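Local coordinates for protein D-hydantoinase (Ralstonia pickettii, PDB 1NFG) that probably hydrolyses the cyclic amide bond of D-hydantoin derivatives stereospecifically, using two zinc ions bound in a TIM-barrel amidohydrolase fold, at residues A[21-26]-A[386-391]. Sequence-based numbering, arbitrary orientation.
Sequences LGIKDG and SDADIV
Leu21 and Ile390 meet tip to tip, CD1 to CD1 at 3.8 Å, inside the small β-sandwich domain that accompanies the TIM barrel in hydantoinases and related amidohydrolases. In that domain the N-terminal strand 15-24 and its hairpin partner 27-31 pack against the start of strand 390-400, so residues from the N-terminal and C-terminal parts of the chain build one hydrophobic core. Two residues on, Ile23 points to the same side. Its CG1 lies anti to the carbonyl carbon (chi1 -61°), and with the chain extended beyond it Ile23 CD1 runs end-on toward Ile390 CD1, 3.9 Å away. The Ala388 methyl packs against both branches of Ile23, with Ala388 CB 3.6 Å from Ile23 CG2 and nearly as close to Ile23 CD1. Ile3, Ile5, Ile28 and Leu428 add further apolar side chains around these isoleucines. The chain then turns through Asp25 and Gly26, both with positive phi, and here the contact changes from side chains to backbone. Ala388, at the centre of an inverse gamma turn, donates its N-H to the Gly26 carbonyl. The bond from Ala388 N to Gly26 O is 2.7 Å long and fairly straight (157° at the hydrogen), with the nitrogen 36° out of the carbonyl plane.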
ATOM      1  N   LEU A  21     -13.683  -9.130 -46.470  1.00 33.98           N
ATOM      2  CA  LEU A  21     -13.205  -7.754 -46.554  1.00 33.73           C
ATOM      3  C   LEU A  21     -13.035  -7.251 -47.974  1.00 32.97           C
ATOM      4  O   LEU A  21     -12.679  -8.009 -48.878  1.00 32.24           O
ATOM      5  CB  LEU A  21     -11.846  -7.623 -45.860  1.00 34.73           C
ATOM      6  CG  LEU A  21     -11.762  -7.460 -44.351  1.00 35.18           C
ATOM      7  CD1 LEU A  21     -10.307  -7.486 -43.941  1.00 36.84           C
ATOM      8  CD2 LEU A  21     -12.410  -6.148 -43.933  1.00 37.13           C
ATOM      9  N   GLY A  22     -13.255  -5.953 -48.145  1.00 31.81           N
ATOM     10  CA  GLY A  22     -13.081  -5.324 -49.439  1.00 31.98           C
ATOM     11  C   GLY A  22     -12.107  -4.162 -49.316  1.00 32.45           C
ATOM     12  O   GLY A  22     -12.412  -3.152 -48.675  1.00 32.69           O
ATOM     13  N   ILE A  23     -10.933  -4.299 -49.926  1.00 32.80           N
ATOM     14  CA  ILE A  23      -9.909  -3.255 -49.880  1.00 33.72           C
ATOM     15  C   ILE A  23      -9.833  -2.469 -51.196  1.00 35.16           C
ATOM     16  O   ILE A  23      -9.756  -3.051 -52.280  1.00 35.36           O
ATOM     17  CB  ILE A  23      -8.527  -3.868 -49.582  1.00 32.49           C
ATOM     18  CG1 ILE A  23      -8.564  -4.565 -48.225  1.00 31.27           C
ATOM     19  CG2 ILE A  23      -7.455  -2.787 -49.609  1.00 31.96           C
ATOM     20  CD1 ILE A  23      -7.363  -5.432 -47.953  1.00 31.30           C
ATOM     21  N   LYS A  24      -9.844  -1.144 -51.092  1.00 36.08           N
ATOM     22  CA  LYS A  24      -9.793  -0.285 -52.268  1.00 37.83           C
ATOM     23  C   LYS A  24      -8.960   0.977 -52.036  1.00 37.74           C
ATOM     24  O   LYS A  24      -9.335   1.844 -51.246  1.00 36.88           O
ATOM     25  CB  LYS A  24     -11.213   0.117 -52.665  1.00 40.89           C
ATOM     26  CG  LYS A  24     -11.298   1.064 -53.853  1.00 44.18           C
ATOM     27  CD  LYS A  24     -10.973   0.348 -55.149  1.00 47.61           C
ATOM     28  CE  LYS A  24     -11.262   1.234 -56.352  1.00 49.12           C
ATOM     29  NZ  LYS A  24     -11.127   0.477 -57.630  1.00 50.34           N
ATOM     30  N   ASP A  25      -7.841   1.077 -52.745  1.00 37.63           N
ATOM     31  CA  ASP A  25      -6.949   2.227 -52.637  1.00 36.90           C
ATOM     32  C   ASP A  25      -6.308   2.333 -51.265  1.00 35.78           C
ATOM     33  O   ASP A  25      -6.356   3.382 -50.618  1.00 34.66           O
ATOM     34  CB  ASP A  25      -7.695   3.525 -52.966  1.00 37.06           C
ATOM     35  CG  ASP A  25      -8.239   3.532 -54.381  1.00 39.92           C
ATOM     36  OD1 ASP A  25      -7.583   2.936 -55.267  1.00 40.12           O
ATOM     37  OD2 ASP A  25      -9.311   4.135 -54.615  1.00 41.35           O
ATOM     38  N   GLY A  26      -5.711   1.229 -50.830  1.00 35.17           N
ATOM     39  CA  GLY A  26      -5.038   1.193 -49.546  1.00 34.71           C
ATOM     40  C   GLY A  26      -5.929   1.228 -48.323  1.00 34.40           C
ATOM     41  O   GLY A  26      -5.428   1.226 -47.203  1.00 35.41           O
ATOM     42  N   SER A 386     -10.076   2.368 -42.372  1.00 28.94           N
ATOM     43  CA  SER A 386      -8.751   2.039 -41.873  1.00 28.98           C
ATOM     44  C   SER A 386      -7.796   1.810 -43.026  1.00 28.79           C
ATOM     45  O   SER A 386      -8.217   1.423 -44.116  1.00 29.87           O
ATOM     46  CB  SER A 386      -8.798   0.755 -41.035  1.00 28.83           C
ATOM     47  OG  SER A 386      -9.695   0.879 -39.951  1.00 31.46           O
ATOM     48  N   ASP A 387      -6.511   2.063 -42.798  1.00 26.84           N
ATOM     49  CA  ASP A 387      -5.536   1.775 -43.832  1.00 25.03           C
ATOM     50  C   ASP A 387      -5.644   0.261 -43.863  1.00 24.95           C
ATOM     51  O   ASP A 387      -5.945  -0.352 -42.844  1.00 25.69           O
ATOM     52  CB  ASP A 387      -4.126   2.168 -43.398  1.00 23.95           C
ATOM     53  CG  ASP A 387      -3.858   3.649 -43.540  1.00 24.89           C
ATOM     54  OD1 ASP A 387      -4.786   4.400 -43.908  1.00 23.12           O
ATOM     55  OD2 ASP A 387      -2.705   4.060 -43.280  1.00 26.95           O
ATOM     56  N   ALA A 388      -5.412  -0.352 -45.011  1.00 25.07           N
ATOM     57  CA  ALA A 388      -5.508  -1.794 -45.083  1.00 24.49           C
ATOM     58  C   ALA A 388      -4.230  -2.451 -44.585  1.00 24.11           C
ATOM     59  O   ALA A 388      -3.539  -3.136 -45.340  1.00 25.11           O
ATOM     60  CB  ALA A 388      -5.814  -2.230 -46.507  1.00 25.52           C
ATOM     61  N   ASP A 389      -3.908  -2.223 -43.315  1.00 24.08           N
ATOM     62  CA  ASP A 389      -2.723  -2.825 -42.699  1.00 24.72           C
ATOM     63  C   ASP A 389      -3.291  -4.088 -42.049  1.00 25.65           C
ATOM     64  O   ASP A 389      -3.996  -4.019 -41.037  1.00 27.73           O
ATOM     65  CB  ASP A 389      -2.129  -1.888 -41.644  1.00 23.86           C
ATOM     66  CG  ASP A 389      -1.634  -0.565 -42.228  1.00 23.46           C
ATOM     67  OD1 ASP A 389      -1.943  -0.251 -43.398  1.00 22.82           O
ATOM     68  OD2 ASP A 389      -0.937   0.179 -41.502  1.00 24.21           O
ATOM     69  N   ILE A 390      -2.979  -5.240 -42.627  1.00 25.45           N
ATOM     70  CA  ILE A 390      -3.541  -6.489 -42.151  1.00 25.37           C
ATOM     71  C   ILE A 390      -2.571  -7.646 -41.988  1.00 25.78           C
ATOM     72  O   ILE A 390      -1.566  -7.730 -42.685  1.00 25.88           O
ATOM     73  CB  ILE A 390      -4.660  -6.921 -43.120  1.00 26.63           C
ATOM     74  CG1 ILE A 390      -5.764  -5.867 -43.112  1.00 26.52           C
ATOM     75  CG2 ILE A 390      -5.200  -8.298 -42.756  1.00 26.82           C
ATOM     76  CD1 ILE A 390      -6.807  -6.094 -44.171  1.00 30.96           C
ATOM     77  N   VAL A 391      -2.892  -8.540 -41.056  1.00 25.97           N
ATOM     78  CA  VAL A 391      -2.088  -9.728 -40.810  1.00 26.48           C
ATOM     79  C   VAL A 391      -3.025 -10.917 -40.829  1.00 26.75           C
ATOM     80  O   VAL A 391      -4.027 -10.927 -40.111  1.00 27.59           O
ATOM     81  CB  VAL A 391      -1.412  -9.714 -39.428  1.00 26.30           C
ATOM     82  CG1 VAL A 391      -0.509 -10.937 -39.284  1.00 24.09           C
ATOM     83  CG2 VAL A 391      -0.626  -8.441 -39.247  1.00 28.23           C
TER